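Local structure of alpha-glucosidase (Bacteroides thetaiotaomicron, 5XFM) at residues E35-Y40 / F64-K69; S486-G491 / V526-L531. The protein hydrolyses beta-L-arabinopyranosides and alpha-galactosides as a calcium-binding, bifunctional glycoside hydrolase of family 97. The protein carries 1 engineered substitution. All coordinates share one frame; numbering follows the deposited sequence.

In the fold
Contact 1 (35-40 with 64-69) lies in the N-terminal family 97 region, its centre about 33 Å from the centre of the chain, whereas contact 2 (486-491 with 526-531) is buried in the glycoside hydrolase region, about 13 Å from that centre and on its opposite side. Their centres are about 46 Å apart and their nearest atoms about 23 Å, so the two do not touch. Only contact 2 is close to the bound calcium ion, held by Glu174, Glu452 and Glu458: the side chain of Glu488 is about 10 Å from it. As in family relatives, where calcium belongs to the active site, contact 2 probably borders the catalytic centre; contact 1 is probably remote from it.

Contact 1: E35-Y40 / F64-K69; sequences ETKPCY and FTKNLK
Thr36 and Asn67 join the two backbones by one direct hydrogen bond, Asn67 N to Thr36 O at 2.8 Å, with the donor standing above the carbonyl plane, 46° out of it. The same oxygen also takes a CA-H...O contact from Lys66 CA at 3.1 Å, so two successive residues of the 64-69 loop converge on it. Asn67 has a left-handed backbone conformation (phi 58°), which turns the chain between Lys66 and Leu68. Beyond this turn water takes over: water 1 bridges Glu35 O and Leu68 N, each at 2.7 Å, accepting from the amide, and water 2 links Glu35 O to Leu68 O, the latter bond weak.

The Thr36 and Asn67 side chains run alongside each other in the same direction. With CG beside its own backbone N (chi1 -60°), Asn67 folds its amide back so that OD1 rests 3.3 Å from Thr36 CA. Lys66 also runs beside Thr36, laying CB and CG against Thr36 O before its amino group bends round past the threonine methyl CG2. That brings Lys66 NZ within 4.2 Å of Lys37 NZ, two like charges at a margin where solvent probably screens them. On the buried side, Pro38 turns its CG and CD toward the loop: CG meets Leu68 CD2 at 3.7 Å, and CD lies 3.3 Å from Thr65 O, an oxygen that takes a hydrogen bond from Gln143. Leu68 continues the apolar patch onto Val32.

Pro38 leads into strand 39-44 of one antiparallel sheet, and 64-69 crosses from strand 62-64 of that sheet to strand 69-83 of another. The contact thus lies where a connection passes between sheets, in a region assigned to the galactose mutarotase-like clan of beta-sandwich domains.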
loop_
_atom_site.group_PDB
_atom_site.type_symbol
_atom_site.label_atom_id
_atom_site.label_comp_id
_atom_site.label_asym_id
_atom_site.label_seq_id
_atom_site.Cartn_x
_atom_site.Cartn_y
_atom_site.Cartn_z
ATOM N N GLU A 35 3.961 -37.155 -0.859
ATOM C CA GLU A 35 4.679 -36.180 -1.665
ATOM C C GLU A 35 5.997 -35.795 -1.024
ATOM O O GLU A 35 6.069 -35.567 0.184
ATOM C CB GLU A 35 3.818 -34.946 -1.902
ATOM C CG GLU A 35 2.693 -35.198 -2.893
ATOM C CD GLU A 35 3.001 -36.339 -3.863
ATOM O OE1 GLU A 35 3.770 -36.127 -4.829
ATOM O OE2 GLU A 35 2.461 -37.448 -3.665
ATOM N N THR A 36 7.050 -35.777 -1.833
ATOM C CA THR A 36 8.370 -35.392 -1.363
ATOM C C THR A 36 8.318 -33.967 -0.825
ATOM O O THR A 36 8.947 -33.634 0.178
ATOM C CB THR A 36 9.417 -35.482 -2.491
ATOM O OG1 THR A 36 9.496 -36.832 -2.961
ATOM C CG2 THR A 36 10.784 -35.034 -1.997
ATOM N N LYS A 37 7.560 -33.128 -1.509
ATOM C CA LYS A 37 7.441 -31.738 -1.125
ATOM C C LYS A 37 5.972 -31.338 -1.006
ATOM O O LYS A 37 5.233 -31.381 -1.991
ATOM C CB LYS A 37 8.191 -30.869 -2.136
ATOM C CG LYS A 37 8.166 -29.397 -1.870
ATOM C CD LYS A 37 9.429 -28.739 -2.429
ATOM C CE LYS A 37 9.806 -29.286 -3.795
ATOM N NZ LYS A 37 11.229 -28.992 -4.136
ATOM N N PRO A 38 5.536 -30.979 0.211
ATOM C CA PRO A 38 4.147 -30.573 0.424
ATOM C C PRO A 38 3.788 -29.380 -0.452
ATOM O O PRO A 38 4.599 -28.467 -0.608
ATOM C CB PRO A 38 4.112 -30.198 1.909
ATOM C CG PRO A 38 5.519 -29.855 2.245
ATOM C CD PRO A 38 6.345 -30.810 1.430
ATOM N N CYS A 39 2.593 -29.388 -1.022
ATOM C CA CYS A 39 2.217 -28.325 -1.932
ATOM C C CYS A 39 0.714 -28.083 -1.959
ATOM O O CYS A 39 -0.055 -28.841 -1.386
ATOM C CB CYS A 39 2.734 -28.640 -3.340
ATOM S SG CYS A 39 2.257 -30.270 -3.962
ATOM N N TYR A 40 0.316 -26.993 -2.604
ATOM C CA TYR A 40 -1.087 -26.664 -2.802
ATOM C C TYR A 40 -1.271 -26.202 -4.240
ATOM O O TYR A 40 -0.295 -25.910 -4.923
ATOM C CB TYR A 40 -1.544 -25.583 -1.820
ATOM C CG TYR A 40 -0.957 -24.220 -2.108
ATOM C CD1 TYR A 40 0.349 -23.922 -1.747
ATOM C CD2 TYR A 40 -1.710 -23.230 -2.729
ATOM C CE1 TYR A 40 0.899 -22.684 -2.004
ATOM C CE2 TYR A 40 -1.168 -21.986 -2.989
ATOM C CZ TYR A 40 0.136 -21.721 -2.625
ATOM O OH TYR A 40 0.689 -20.492 -2.881
ATOM N N PHE A 64 10.376 -28.869 8.192
ATOM C CA PHE A 64 9.046 -29.114 7.663
ATOM C C PHE A 64 9.056 -28.782 6.167
ATOM O O PHE A 64 8.222 -28.033 5.659
ATOM C CB PHE A 64 8.039 -28.253 8.412
ATOM C CG PHE A 64 8.070 -28.458 9.901
ATOM C CD1 PHE A 64 7.495 -29.573 10.482
ATOM C CD2 PHE A 64 8.711 -27.538 10.716
ATOM C CE1 PHE A 64 7.549 -29.758 11.850
ATOM C CE2 PHE A 64 8.764 -27.714 12.084
ATOM C CZ PHE A 64 8.187 -28.820 12.654
ATOM N N THR A 65 10.027 -29.358 5.474
ATOM C CA THR A 65 10.295 -29.057 4.074
ATOM C C THR A 65 9.964 -30.242 3.172
ATOM O O THR A 65 9.467 -30.075 2.052
ATOM C CB THR A 65 11.783 -28.650 3.904
ATOM O OG1 THR A 65 11.943 -27.271 4.260
ATOM C CG2 THR A 65 12.262 -28.848 2.487
ATOM N N LYS A 66 10.216 -31.444 3.675
ATOM C CA LYS A 66 10.062 -32.643 2.862
ATOM C C LYS A 66 9.367 -33.791 3.586
ATOM O O LYS A 66 9.559 -33.980 4.783
ATOM C CB LYS A 66 11.429 -33.122 2.367
ATOM C CG LYS A 66 12.077 -32.194 1.367
ATOM C CD LYS A 66 13.363 -32.774 0.820
ATOM C CE LYS A 66 13.964 -31.853 -0.224
ATOM N NZ LYS A 66 13.028 -31.646 -1.363
ATOM N N ASN A 67 8.570 -34.553 2.844
ATOM C CA ASN A 67 8.029 -35.806 3.329
ATOM C C ASN A 67 7.200 -35.651 4.603
ATOM O O ASN A 67 7.493 -36.258 5.628
ATOM C CB ASN A 67 9.173 -36.801 3.551
ATOM C CG ASN A 67 9.959 -37.091 2.271
ATOM O OD1 ASN A 67 9.383 -37.168 1.184
ATOM N ND2 ASN A 67 11.277 -37.218 2.396
ATOM N N LEU A 68 6.206 -34.776 4.550
ATOM C CA LEU A 68 5.295 -34.572 5.661
ATOM C C LEU A 68 4.099 -35.505 5.583
ATOM O O LEU A 68 3.762 -36.012 4.513
ATOM C CB LEU A 68 4.817 -33.111 5.723
ATOM C CG LEU A 68 5.690 -32.008 6.357
ATOM C CD1 LEU A 68 7.180 -32.214 6.156
ATOM C CD2 LEU A 68 5.266 -30.633 5.830
ATOM N N LYS A 69 3.464 -35.730 6.728
ATOM C CA LYS A 69 2.207 -36.460 6.765
ATOM C C LYS A 69 1.109 -35.491 7.157
ATOM O O LYS A 69 1.332 -34.596 7.971
ATOM C CB LYS A 69 2.250 -37.621 7.758
ATOM C CG LYS A 69 3.454 -38.535 7.636
ATOM C CD LYS A 69 3.531 -39.483 8.826
ATOM C CE LYS A 69 4.657 -40.493 8.662
ATOM N NZ LYS A 69 4.388 -41.447 7.546
HETATM O O HOH W 1 5.131 -34.040 2.220
HETATM O O HOH W 2 5.535 -37.869 2.177
#

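Contact 2: S486-G491 / V526-L531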
loop_
_atom_site.group_PDB
_atom_site.type_symbol
_atom_site.label_atom_id
_atom_site.label_comp_id
_atom_site.label_asym_id
_atom_site.label_seq_id
_atom_site.Cartn_x
_atom_site.Cartn_y
_atom_site.Cartn_z
ATOM N N SER A 486 -2.811 1.872 2.266
ATOM C CA SER A 486 -2.687 3.316 2.098
ATOM C C SER A 486 -1.376 3.692 1.439
ATOM O O SER A 486 -0.309 3.201 1.814
ATOM C CB SER A 486 -2.802 4.036 3.444
ATOM O OG SER A 486 -4.095 3.919 3.992
ATOM N N MET A 487 -1.470 4.584 0.463
ATOM C CA MET A 487 -0.310 5.052 -0.285
ATOM C C MET A 487 -0.203 6.575 -0.226
ATOM O O MET A 487 -1.008 7.284 -0.832
ATOM C CB MET A 487 -0.404 4.581 -1.734
ATOM C CG MET A 487 0.796 4.898 -2.591
ATOM S SD MET A 487 0.554 4.243 -4.250
ATOM C CE MET A 487 -0.810 5.253 -4.827
ATOM N N GLU A 488 0.775 7.072 0.523
ATOM C CA GLU A 488 0.963 8.514 0.679
ATOM C C GLU A 488 1.788 9.032 -0.486
ATOM O O GLU A 488 3.015 9.122 -0.403
ATOM C CB GLU A 488 1.650 8.844 2.006
ATOM C CG GLU A 488 0.806 9.715 2.917
ATOM C CD GLU A 488 0.888 11.201 2.568
ATOM O OE1 GLU A 488 1.932 11.646 2.046
ATOM O OE2 GLU A 488 -0.102 11.928 2.794
ATOM N N PHE A 489 1.109 9.358 -1.579
ATOM C CA PHE A 489 1.780 9.606 -2.850
ATOM C C PHE A 489 2.214 11.064 -3.022
ATOM O O PHE A 489 3.197 11.349 -3.706
ATOM C CB PHE A 489 0.863 9.185 -4.008
ATOM C CG PHE A 489 1.502 9.301 -5.363
ATOM C CD1 PHE A 489 2.328 8.297 -5.843
ATOM C CD2 PHE A 489 1.276 10.415 -6.157
ATOM C CE1 PHE A 489 2.923 8.401 -7.092
ATOM C CE2 PHE A 489 1.866 10.526 -7.403
ATOM C CZ PHE A 489 2.690 9.513 -7.873
ATOM N N GLY A 490 1.489 11.989 -2.401
ATOM C CA GLY A 490 1.777 13.407 -2.560
ATOM C C GLY A 490 1.397 13.934 -3.937
ATOM O O GLY A 490 2.062 14.811 -4.492
ATOM N N GLY A 491 0.315 13.392 -4.481
ATOM C CA GLY A 491 -0.131 13.717 -5.824
ATOM C C GLY A 491 -0.876 15.030 -5.991
ATOM O O GLY A 491 -0.918 15.868 -5.086
ATOM N N VAL A 526 -4.667 10.668 5.245
ATOM C CA VAL A 526 -4.148 12.026 5.361
ATOM C C VAL A 526 -3.400 12.375 4.078
ATOM O O VAL A 526 -2.292 11.889 3.850
ATOM C CB VAL A 526 -3.213 12.173 6.582
ATOM C CG1 VAL A 526 -2.546 13.541 6.596
ATOM C CG2 VAL A 526 -3.983 11.933 7.875
ATOM N N GLN A 527 -4.012 13.199 3.233
ATOM C CA GLN A 527 -3.399 13.547 1.954
ATOM C C GLN A 527 -2.638 14.859 2.034
ATOM O O GLN A 527 -3.224 15.917 2.251
ATOM C CB GLN A 527 -4.452 13.644 0.845
ATOM C CG GLN A 527 -5.167 12.341 0.484
ATOM C CD GLN A 527 -4.357 11.413 -0.408
ATOM O OE1 GLN A 527 -3.129 11.366 -0.338
ATOM N NE2 GLN A 527 -5.050 10.675 -1.264
ATOM N N ASN A 528 -1.330 14.781 1.829
ATOM C CA ASN A 528 -0.513 15.971 1.647
ATOM C C ASN A 528 -0.287 16.168 0.151
ATOM O O ASN A 528 0.668 15.639 -0.416
ATOM C CB ASN A 528 0.815 15.854 2.399
ATOM C CG ASN A 528 0.619 15.587 3.888
ATOM O OD1 ASN A 528 0.054 16.408 4.613
ATOM N ND2 ASN A 528 1.091 14.434 4.348
ATOM N N PHE A 529 -1.226 16.863 -0.487
ATOM C CA PHE A 529 -1.175 17.119 -1.922
ATOM C C PHE A 529 -0.059 18.082 -2.288
ATOM O O PHE A 529 0.415 18.853 -1.446
ATOM C CB PHE A 529 -2.515 17.665 -2.423
ATOM C CG PHE A 529 -3.650 16.693 -2.293
ATOM C CD1 PHE A 529 -4.739 16.981 -1.489
ATOM C CD2 PHE A 529 -3.619 15.482 -2.967
ATOM C CE1 PHE A 529 -5.778 16.086 -1.365
ATOM C CE2 PHE A 529 -4.653 14.584 -2.850
ATOM C CZ PHE A 529 -5.738 14.887 -2.051
ATOM N N ALA A 530 0.363 18.033 -3.546
ATOM C CA ALA A 530 1.454 18.879 -4.004
ATOM C C ALA A 530 0.972 20.233 -4.536
ATOM O O ALA A 530 1.476 20.725 -5.540
ATOM C CB ALA A 530 2.246 18.152 -5.071
ATOM N N LEU A 531 0.018 20.844 -3.846
ATOM C CA LEU A 531 -0.429 22.181 -4.205
ATOM C C LEU A 531 0.564 23.228 -3.702
ATOM O O LEU A 531 1.418 22.937 -2.866
ATOM C CB LEU A 531 -1.824 22.459 -3.641
ATOM C CG LEU A 531 -2.956 21.576 -4.154
ATOM C CD1 LEU A 531 -4.276 21.973 -3.522
ATOM C CD2 LEU A 531 -3.034 21.644 -5.662
HETATM O O HOH W 3 2.652 13.760 0.499
HETATM O O HOH W 4 -0.681 12.240 -0.036
#
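Ala530 N donates a nearly straight hydrogen bond to Gly491 O at 2.9 Å (166° at the hydrogen), and Asn528 N gives a longer one to the syn lone pair of Glu488 OE2 at 3.3 Å. The Glu488 chain bends at chi2 (-82°) to carry its carboxylate across the Asn528 side chain, their flat groups 54° apart. Two waters join the carboxylate to the rest of the contact. Water 3 bridges Glu488 OE1 and Asn528 O; water 4 donates to Gln527 OE1 at 2.6 Å and weakly to Glu488 OE2, while accepting from Gly490 N. With an alanine here both carboxylate oxygens are gone, and Asn528 N would probably lack its acceptor while waters 3 and 4 would each lose a partner.

Further along, Gly490 CA approaches Asn528 O at 3.3 Å in a CA-H...O contact, and Gly490 O lies 3.4 Å from Ala530 CB. Gly491 O meets the Phe529 ring at its edge, while Gln527 CB lies over one face of that ring, toward its rim. Ser457 holds the Phe489 and Gly490 carbonyls from outside.

Backbone amides, carbonyls, water and one carboxylate thus tie the 486-491 loop to strand 526-528, which pairs with strand 295-299 in the parallel sheet of the TIM-barrel-type domain; the buried carboxylate is met by a main-chain N-H and by water, which probably helps it stay buried beside the barrel sheet.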